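Local structure of SAM dependent methyltransferase (Aquifex aeolicus, 3DH0) at residues Asp25-Leu30 with Leu52-Lys57; Asp108-Ala113 with Ala137-Ile142. The protein binds S-adenosylmethionine and is probably a methyltransferase of the class with a Rossmann-like fold, whose substrate is not established. All coordinates share one frame; numbering follows the deposited sequence.

Interaction 1 of 2, residues Asp25-Leu30 with Leu52-Lys57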
ATOM      1  N   ASP A  25      -5.241  -6.305  12.047  1.00 31.79           N
ATOM      2  CA  ASP A  25      -3.898  -6.516  12.585  1.00 32.82           C
ATOM      3  C   ASP A  25      -2.898  -6.400  11.432  1.00 33.05           C
ATOM      4  O   ASP A  25      -2.942  -7.178  10.480  1.00 32.29           O
ATOM      5  CB  ASP A  25      -3.794  -7.903  13.216  1.00 34.30           C
ATOM      6  CG  ASP A  25      -2.523  -8.084  13.985  1.00 35.67           C
ATOM      7  OD1 ASP A  25      -2.597  -8.179  15.228  1.00 37.82           O
ATOM      8  OD2 ASP A  25      -1.448  -8.114  13.357  1.00 38.50           O
ATOM      9  N   PRO A  26      -1.989  -5.418  11.502  1.00 33.01           N
ATOM     10  CA  PRO A  26      -0.994  -5.215  10.453  1.00 32.99           C
ATOM     11  C   PRO A  26      -0.150  -6.425  10.065  1.00 33.43           C
ATOM     12  O   PRO A  26      -0.155  -6.814   8.896  1.00 32.09           O
ATOM     13  CB  PRO A  26      -0.156  -4.069  10.998  1.00 33.50           C
ATOM     14  CG  PRO A  26      -1.167  -3.275  11.724  1.00 34.11           C
ATOM     15  CD  PRO A  26      -1.915  -4.332  12.490  1.00 33.43           C
ATOM     16  N   GLU A  27       0.573  -7.034  11.008  1.00 33.95           N
ATOM     17  CA  GLU A  27       1.387  -8.172  10.599  1.00 35.27           C
ATOM     18  C   GLU A  27       0.645  -9.466  10.370  1.00 35.27           C
ATOM     19  O   GLU A  27       1.142 -10.355   9.668  1.00 35.02           O
ATOM     20  CB  GLU A  27       2.580  -8.412  11.528  1.00 36.09           C
ATOM     21  CG  GLU A  27       2.394  -8.225  13.003  1.00 38.89           C
ATOM     22  CD  GLU A  27       3.740  -8.377  13.732  1.00 40.16           C
ATOM     23  OE1 GLU A  27       4.376  -9.443  13.572  1.00 40.49           O
ATOM     24  OE2 GLU A  27       4.167  -7.438  14.446  1.00 38.85           O
ATOM     25  N   LYS A  28      -0.549  -9.574  10.936  1.00 34.71           N
ATOM     26  CA  LYS A  28      -1.325 -10.777  10.721  1.00 34.19           C
ATOM     27  C   LYS A  28      -1.687 -10.787   9.249  1.00 33.57           C
ATOM     28  O   LYS A  28      -1.447 -11.760   8.537  1.00 34.18           O
ATOM     29  CB  LYS A  28      -2.594 -10.772  11.583  1.00 35.78           C
ATOM     30  CG  LYS A  28      -3.461 -12.005  11.366  1.00 37.40           C
ATOM     31  CD  LYS A  28      -4.450 -12.246  12.490  1.00 38.65           C
ATOM     32  CE  LYS A  28      -5.170 -13.580  12.277  1.00 39.14           C
ATOM     33  NZ  LYS A  28      -6.298 -13.799  13.225  1.00 39.40           N
ATOM     34  N   VAL A  29      -2.248  -9.678   8.792  1.00 33.78           N
ATOM     35  CA  VAL A  29      -2.651  -9.544   7.400  1.00 33.34           C
ATOM     36  C   VAL A  29      -1.492  -9.699   6.414  1.00 33.17           C
ATOM     37  O   VAL A  29      -1.618 -10.420   5.427  1.00 32.45           O
ATOM     38  CB  VAL A  29      -3.346  -8.189   7.168  1.00 32.81           C
ATOM     39  CG1 VAL A  29      -3.668  -8.000   5.687  1.00 32.99           C
ATOM     40  CG2 VAL A  29      -4.620  -8.133   7.981  1.00 31.70           C
ATOM     41  N   LEU A  30      -0.372  -9.037   6.684  1.00 33.31           N
ATOM     42  CA  LEU A  30       0.791  -9.110   5.795  1.00 35.43           C
ATOM     43  C   LEU A  30       1.335 -10.524   5.657  1.00 36.68           C
ATOM     44  O   LEU A  30       1.574 -11.008   4.547  1.00 35.80           O
ATOM     45  CB  LEU A  30       1.921  -8.211   6.303  1.00 35.38           C
ATOM     46  CG  LEU A  30       1.770  -6.694   6.284  1.00 34.86           C
ATOM     47  CD1 LEU A  30       2.808  -6.078   7.211  1.00 35.26           C
ATOM     48  CD2 LEU A  30       1.920  -6.179   4.870  1.00 34.99           C
ATOM     49  N   LEU A  52       4.621   1.415   8.168  1.00 20.94           N
ATOM     50  CA  LEU A  52       6.045   1.214   7.918  1.00 21.71           C
ATOM     51  C   LEU A  52       6.784   0.404   8.984  1.00 22.86           C
ATOM     52  O   LEU A  52       7.636  -0.428   8.664  1.00 24.00           O
ATOM     53  CB  LEU A  52       6.741   2.567   7.686  1.00 20.16           C
ATOM     54  CG  LEU A  52       6.541   3.204   6.292  1.00 20.02           C
ATOM     55  CD1 LEU A  52       7.332   4.509   6.174  1.00 16.81           C
ATOM     56  CD2 LEU A  52       6.979   2.227   5.215  1.00 14.66           C
ATOM     57  N   PRO A  53       6.489   0.645  10.266  1.00 23.27           N
ATOM     58  CA  PRO A  53       7.188  -0.137  11.293  1.00 23.00           C
ATOM     59  C   PRO A  53       6.949  -1.636  11.103  1.00 23.09           C
ATOM     60  O   PRO A  53       7.775  -2.468  11.470  1.00 23.66           O
ATOM     61  CB  PRO A  53       6.566   0.380  12.587  1.00 21.63           C
ATOM     62  CG  PRO A  53       6.321   1.817  12.267  1.00 21.32           C
ATOM     63  CD  PRO A  53       5.736   1.757  10.876  1.00 21.65           C
ATOM     64  N   TYR A  54       5.804  -1.958  10.516  1.00 22.97           N
ATOM     65  CA  TYR A  54       5.407  -3.333  10.281  1.00 23.38           C
ATOM     66  C   TYR A  54       6.156  -3.958   9.140  1.00 23.24           C
ATOM     67  O   TYR A  54       6.853  -4.939   9.316  1.00 24.40           O
ATOM     68  CB  TYR A  54       3.907  -3.373  10.030  1.00 25.61           C
ATOM     69  CG  TYR A  54       3.147  -2.889  11.230  1.00 27.54           C
ATOM     70  CD1 TYR A  54       3.011  -3.700  12.353  1.00 26.95           C
ATOM     71  CD2 TYR A  54       2.663  -1.578  11.296  1.00 29.44           C
ATOM     72  CE1 TYR A  54       2.430  -3.232  13.511  1.00 27.51           C
ATOM     73  CE2 TYR A  54       2.076  -1.094  12.467  1.00 30.17           C
ATOM     74  CZ  TYR A  54       1.969  -1.939  13.574  1.00 29.57           C
ATOM     75  OH  TYR A  54       1.438  -1.482  14.754  1.00 31.18           O
ATOM     76  N   LEU A  55       5.994  -3.377   7.963  1.00 23.33           N
ATOM     77  CA  LEU A  55       6.684  -3.836   6.767  1.00 21.38           C
ATOM     78  C   LEU A  55       8.183  -3.956   7.058  1.00 20.49           C
ATOM     79  O   LEU A  55       8.836  -4.920   6.674  1.00 19.65           O
ATOM     80  CB  LEU A  55       6.459  -2.823   5.650  1.00 20.91           C
ATOM     81  CG  LEU A  55       5.003  -2.600   5.245  1.00 20.72           C
ATOM     82  CD1 LEU A  55       4.900  -1.359   4.370  1.00 17.81           C
ATOM     83  CD2 LEU A  55       4.473  -3.838   4.526  1.00 18.13           C
ATOM     84  N   SER A  56       8.714  -2.955   7.743  1.00 18.92           N
ATOM     85  CA  SER A  56      10.118  -2.935   8.096  1.00 19.68           C
ATOM     86  C   SER A  56      10.489  -4.191   8.882  1.00 22.66           C
ATOM     87  O   SER A  56      11.439  -4.908   8.542  1.00 22.51           O
ATOM     88  CB  SER A  56      10.409  -1.687   8.934  1.00 16.25           C
ATOM     89  OG  SER A  56      11.784  -1.549   9.204  1.00 13.05           O
ATOM     90  N   LYS A  57       9.729  -4.452   9.938  1.00 24.64           N
ATOM     91  CA  LYS A  57       9.993  -5.594  10.780  1.00 27.19           C
ATOM     92  C   LYS A  57       9.948  -6.906  10.018  1.00 28.65           C
ATOM     93  O   LYS A  57      10.832  -7.750  10.177  1.00 29.08           O
ATOM     94  CB  LYS A  57       8.989  -5.651  11.927  1.00 29.33           C
ATOM     95  CG  LYS A  57       9.238  -6.811  12.882  1.00 32.06           C
ATOM     96  CD  LYS A  57       8.033  -7.114  13.758  1.00 33.93           C
ATOM     97  CE  LYS A  57       8.309  -8.302  14.682  1.00 35.61           C
ATOM     98  NZ  LYS A  57       7.082  -8.770  15.422  1.00 34.83           N
TER
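Pro26 lays its CB over the ring of Tyr54, joining two helices that pack on one side of the central sheet of a Rossmann-like methyltransferase fold. The CB sits 3.5 Å from the ring centroid of Tyr54 and 13° off the ring normal, which meets the geometry of a CH-pi contact over the face. In Tyr54, CG anti to the carbonyl carbon (chi1 -62°) directs the ring toward helix 26-30. Axes of helices 26-30 and 52-57 approach to 9.9 Å and cross at -49°. Glu27 and Tyr54 mark the nearest CA pair.

On one flank of the ring contact the Leu30 side chain crosses those of Tyr54 and Leu55 at about a right angle: its CD1 lies 4.1 Å from Tyr54 CB, while its CD2 meets Leu55 CD2. Leu55 continues inward onto Val65 and Asp43 of the sheet. With an alanine in place of Tyr54, the face under Pro26 would be gone and a gap would probably open between the helices.

At the other flank Lys57 runs extended, CG anti to the backbone N, and brings its ammonium to the carboxylate of Glu27. The salt bridge is forked but weak as hydrogen bonding: Lys57 NZ stands 3.3 Å from Glu27 OE1 and 3.4 Å from Glu27 OE2.

Interaction 2 of 2, residues Asp108-Ala113 with Ala137-Ile142. With SAM (S-adenosylmethionine), chain C.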
ATOM      1  N   ASP A 108       9.439  -7.243  -4.836  1.00 24.89           N
ATOM      2  CA  ASP A 108       8.856  -8.567  -4.664  1.00 25.36           C
ATOM      3  C   ASP A 108       7.417  -8.497  -4.159  1.00 25.29           C
ATOM      4  O   ASP A 108       6.556  -9.300  -4.532  1.00 23.62           O
ATOM      5  CB  ASP A 108       9.718  -9.356  -3.671  1.00 25.83           C
ATOM      6  CG  ASP A 108      11.171  -9.436  -4.099  1.00 27.22           C
ATOM      7  OD1 ASP A 108      11.444 -10.032  -5.165  1.00 27.96           O
ATOM      8  OD2 ASP A 108      12.038  -8.903  -3.372  1.00 26.56           O
ATOM      9  N   PHE A 109       7.175  -7.509  -3.311  1.00 26.41           N
ATOM     10  CA  PHE A 109       5.874  -7.303  -2.703  1.00 26.07           C
ATOM     11  C   PHE A 109       5.405  -5.863  -2.903  1.00 24.43           C
ATOM     12  O   PHE A 109       6.171  -4.924  -2.722  1.00 24.02           O
ATOM     13  CB  PHE A 109       5.989  -7.599  -1.206  1.00 28.30           C
ATOM     14  CG  PHE A 109       4.693  -7.929  -0.554  1.00 29.43           C
ATOM     15  CD1 PHE A 109       4.286  -9.251  -0.436  1.00 31.08           C
ATOM     16  CD2 PHE A 109       3.866  -6.920  -0.074  1.00 31.48           C
ATOM     17  CE1 PHE A 109       3.064  -9.578   0.159  1.00 31.23           C
ATOM     18  CE2 PHE A 109       2.646  -7.221   0.524  1.00 32.92           C
ATOM     19  CZ  PHE A 109       2.238  -8.561   0.641  1.00 30.80           C
ATOM     20  N   ILE A 110       4.148  -5.697  -3.286  1.00 22.33           N
ATOM     21  CA  ILE A 110       3.574  -4.373  -3.465  1.00 22.47           C
ATOM     22  C   ILE A 110       2.377  -4.264  -2.522  1.00 22.59           C
ATOM     23  O   ILE A 110       1.410  -5.004  -2.632  1.00 23.58           O
ATOM     24  CB  ILE A 110       3.104  -4.145  -4.906  1.00 22.37           C
ATOM     25  CG1 ILE A 110       4.255  -4.368  -5.885  1.00 22.32           C
ATOM     26  CG2 ILE A 110       2.593  -2.713  -5.067  1.00 22.83           C
ATOM     27  CD1 ILE A 110       3.791  -4.577  -7.323  1.00 19.91           C
ATOM     28  N   PHE A 111       2.458  -3.335  -1.585  1.00 22.12           N
ATOM     29  CA  PHE A 111       1.410  -3.129  -0.596  1.00 22.24           C
ATOM     30  C   PHE A 111       0.738  -1.789  -0.837  1.00 22.81           C
ATOM     31  O   PHE A 111       1.390  -0.743  -0.805  1.00 24.17           O
ATOM     32  CB  PHE A 111       2.041  -3.163   0.793  1.00 21.65           C
ATOM     33  CG  PHE A 111       1.097  -2.875   1.906  1.00 22.31           C
ATOM     34  CD1 PHE A 111      -0.016  -3.675   2.121  1.00 23.10           C
ATOM     35  CD2 PHE A 111       1.360  -1.832   2.790  1.00 23.26           C
ATOM     36  CE1 PHE A 111      -0.856  -3.451   3.203  1.00 23.22           C
ATOM     37  CE2 PHE A 111       0.538  -1.591   3.874  1.00 23.02           C
ATOM     38  CZ  PHE A 111      -0.578  -2.405   4.087  1.00 24.07           C
ATOM     39  N   MET A 112      -0.562  -1.817  -1.088  1.00 22.13           N
ATOM     40  CA  MET A 112      -1.305  -0.593  -1.332  1.00 22.23           C
ATOM     41  C   MET A 112      -2.430  -0.457  -0.301  1.00 21.48           C
ATOM     42  O   MET A 112      -3.525  -0.970  -0.504  1.00 20.86           O
ATOM     43  CB  MET A 112      -1.872  -0.623  -2.750  1.00 20.90           C
ATOM     44  CG  MET A 112      -1.715   0.687  -3.490  1.00 21.76           C
ATOM     45  SD  MET A 112      -2.375   0.642  -5.153  1.00 22.94           S
ATOM     46  CE  MET A 112      -1.380  -0.583  -5.890  1.00 15.84           C
ATOM     47  N   ALA A 113      -2.160   0.232   0.804  1.00 21.05           N
ATOM     48  CA  ALA A 113      -3.166   0.392   1.854  1.00 22.26           C
ATOM     49  C   ALA A 113      -3.974   1.687   1.798  1.00 22.37           C
ATOM     50  O   ALA A 113      -3.464   2.765   2.082  1.00 21.84           O
ATOM     51  CB  ALA A 113      -2.515   0.253   3.225  1.00 21.28           C
ATOM     52  N   ALA A 137       6.627 -11.218  -8.149  1.00 43.46           N
ATOM     53  CA  ALA A 137       5.850 -10.193  -7.434  1.00 40.83           C
ATOM     54  C   ALA A 137       4.398 -10.419  -7.047  1.00 39.24           C
ATOM     55  O   ALA A 137       3.568 -10.816  -7.872  1.00 38.59           O
ATOM     56  CB  ALA A 137       5.955  -8.856  -8.181  1.00 40.51           C
ATOM     57  N   TYR A 138       4.110 -10.119  -5.777  1.00 37.51           N
ATOM     58  CA  TYR A 138       2.757 -10.225  -5.213  1.00 35.93           C
ATOM     59  C   TYR A 138       2.206  -8.816  -4.989  1.00 33.14           C
ATOM     60  O   TYR A 138       2.938  -7.912  -4.599  1.00 32.66           O
ATOM     61  CB  TYR A 138       2.753 -10.933  -3.852  1.00 38.42           C
ATOM     62  CG  TYR A 138       3.522 -12.233  -3.749  1.00 42.04           C
ATOM     63  CD1 TYR A 138       4.919 -12.239  -3.723  1.00 43.79           C
ATOM     64  CD2 TYR A 138       2.851 -13.451  -3.581  1.00 43.35           C
ATOM     65  CE1 TYR A 138       5.632 -13.417  -3.521  1.00 46.00           C
ATOM     66  CE2 TYR A 138       3.555 -14.644  -3.376  1.00 45.94           C
ATOM     67  CZ  TYR A 138       4.947 -14.617  -3.342  1.00 47.17           C
ATOM     68  OH  TYR A 138       5.659 -15.774  -3.075  1.00 48.04           O
ATOM     69  N   LEU A 139       0.915  -8.637  -5.226  1.00 30.23           N
ATOM     70  CA  LEU A 139       0.275  -7.344  -5.024  1.00 28.14           C
ATOM     71  C   LEU A 139      -0.796  -7.423  -3.918  1.00 28.12           C
ATOM     72  O   LEU A 139      -1.763  -8.177  -4.032  1.00 27.54           O
ATOM     73  CB  LEU A 139      -0.354  -6.881  -6.336  1.00 26.26           C
ATOM     74  CG  LEU A 139      -1.311  -5.688  -6.313  1.00 25.00           C
ATOM     75  CD1 LEU A 139      -0.716  -4.523  -5.558  1.00 25.17           C
ATOM     76  CD2 LEU A 139      -1.607  -5.296  -7.728  1.00 24.81           C
ATOM     77  N   ALA A 140      -0.620  -6.651  -2.847  1.00 26.80           N
ATOM     78  CA  ALA A 140      -1.580  -6.652  -1.747  1.00 25.44           C
ATOM     79  C   ALA A 140      -2.320  -5.325  -1.641  1.00 24.68           C
ATOM     80  O   ALA A 140      -1.780  -4.345  -1.147  1.00 25.44           O
ATOM     81  CB  ALA A 140      -0.868  -6.946  -0.446  1.00 23.57           C
ATOM     82  N   ILE A 141      -3.567  -5.308  -2.084  1.00 24.39           N
ATOM     83  CA  ILE A 141      -4.367  -4.090  -2.046  1.00 24.22           C
ATOM     84  C   ILE A 141      -5.445  -4.145  -0.962  1.00 23.91           C
ATOM     85  O   ILE A 141      -6.307  -5.018  -0.977  1.00 22.83           O
ATOM     86  CB  ILE A 141      -5.023  -3.845  -3.427  1.00 22.73           C
ATOM     87  CG1 ILE A 141      -3.933  -3.779  -4.495  1.00 21.27           C
ATOM     88  CG2 ILE A 141      -5.845  -2.577  -3.404  1.00 21.45           C
ATOM     89  CD1 ILE A 141      -4.441  -3.558  -5.879  1.00 21.90           C
ATOM     90  N   ILE A 142      -5.394  -3.203  -0.026  1.00 25.27           N
ATOM     91  CA  ILE A 142      -6.363  -3.150   1.071  1.00 26.10           C
ATOM     92  C   ILE A 142      -7.160  -1.843   1.100  1.00 26.51           C
ATOM     93  O   ILE A 142      -6.574  -0.761   1.131  1.00 25.74           O
ATOM     94  CB  ILE A 142      -5.653  -3.329   2.445  1.00 24.90           C
ATOM     95  CG1 ILE A 142      -5.018  -4.719   2.525  1.00 25.38           C
ATOM     96  CG2 ILE A 142      -6.644  -3.137   3.587  1.00 23.52           C
ATOM     97  CD1 ILE A 142      -4.389  -5.045   3.868  1.00 25.23           C
TER
HETATM   98  N   SAM C 220      -1.573   4.083   3.615  1.00 36.37           N
HETATM   99  CA  SAM C 220      -1.432   5.155   4.648  1.00 37.77           C
HETATM  100  C   SAM C 220      -1.601   4.579   6.035  1.00 39.30           C
HETATM  101  O   SAM C 220      -1.829   3.374   6.149  1.00 40.08           O
HETATM  102  OXT SAM C 220      -1.490   5.411   6.993  1.00 42.12           O
HETATM  103  CB  SAM C 220      -2.480   6.238   4.413  1.00 37.25           C
HETATM  104  CG  SAM C 220      -2.529   6.558   2.974  1.00 35.07           C
HETATM  105  SD  SAM C 220      -3.681   7.810   2.346  1.00 32.83           S
HETATM  106  CE  SAM C 220      -5.273   7.005   2.531  1.00 34.32           C
HETATM  107  C5' SAM C 220      -3.315   7.747   0.656  1.00 30.92           C
HETATM  108  C4' SAM C 220      -2.008   8.390   0.240  1.00 28.67           C
HETATM  109  O4' SAM C 220      -1.915   8.135  -1.157  1.00 27.92           O
HETATM  110  C3' SAM C 220      -2.044   9.930   0.293  1.00 27.94           C
HETATM  111  O3' SAM C 220      -1.118  10.287   1.360  1.00 25.83           O
HETATM  112  C2' SAM C 220      -1.475  10.413  -1.027  1.00 25.87           C
HETATM  113  O2' SAM C 220      -0.523  11.456  -1.025  1.00 25.94           O
HETATM  114  C1' SAM C 220      -1.059   9.061  -1.686  1.00 27.95           C
HETATM  115  N9  SAM C 220      -1.199   8.948  -3.125  1.00 28.48           N
HETATM  116  C8  SAM C 220      -2.239   9.315  -3.956  1.00 28.94           C
HETATM  117  N7  SAM C 220      -2.018   9.040  -5.203  1.00 28.30           N
HETATM  118  C5  SAM C 220      -0.753   8.454  -5.209  1.00 28.79           C
HETATM  119  C6  SAM C 220       0.061   7.924  -6.251  1.00 29.45           C
HETATM  120  N6  SAM C 220      -0.338   7.928  -7.542  1.00 28.65           N
HETATM  121  N1  SAM C 220       1.301   7.394  -5.915  1.00 30.09           N
HETATM  122  C2  SAM C 220       1.662   7.411  -4.610  1.00 29.55           C
HETATM  123  N3  SAM C 220       0.973   7.880  -3.564  1.00 28.67           N
HETATM  124  C4  SAM C 220      -0.235   8.390  -3.933  1.00 28.08           C
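Phe109 sets the far end of its ring beside the methyl of Ala140, with CE2 3.7 Å from Ala140 CB, and its CD1 near Tyr138 CB. With CG anti to the backbone N (chi1 -158°), the ring reaches past its bridge partner, Tyr138, to the next residue on that face. Phe111 repeats the diagonal: its CE1 lies 3.9 Å from Ile142 CD1, a methyl at the ring edge, near its plane. Phe33 of helix 26-33 packs on Phe109 and Ala140 from this side. On the face of Ile110, Met112, Leu139 and Ile141, the Leu139 CD1 methyl is shared by Ile110 CG2 at 3.8 Å and by Met112 CE at 4.0 Å.

These adjacent parallel strands, axes 4.7 Å apart at the middle of the sheet, are connected through helix 122-132 and form a beta-alpha-beta crossover of the Rossmann-like methyltransferase fold. Five backbone bonds alternate across them. Ala140 N to Ile110 O is nearly straight, 175° at the hydrogen, whereas Ile142 N approaches Met112 O tilted 31° from the carbonyl plane. At the carboxyl end Ala113 O accepts from the amino nitrogen N of S-adenosylmethionine at 2.8 Å. The peptide groups that face across the pair satisfy each other, while the backbones of Phe109 and Phe111 bond on the other edge to Leu42 of strand 40-43. The cofactor amine meets a main-chain carbonyl, a bond independent of the side chain there.

How the interactions relate
From the N terminus, interaction 1 comes first: residues 25-30 pair with 52-57 and close a loop of 21 residues that holds strand 40-43. Interaction 2 opens only later, 108-113 with 137-142, closing over helix 122-132, so the two are in series and neither nest nor cross. Their centres are 12 Å apart, yet they touch: Val29 CG1 lies 3.5 Å from Ile142 CD1, Leu55 CD1 is 3.9 Å from Phe111 CD2, and Leu30 CD2 also reaches the Phe111 ring. The helix pair therefore packs on the sheet face carrying Phe111 and Ile142, while strand 40-43 lies next to 107-113 in the sheet.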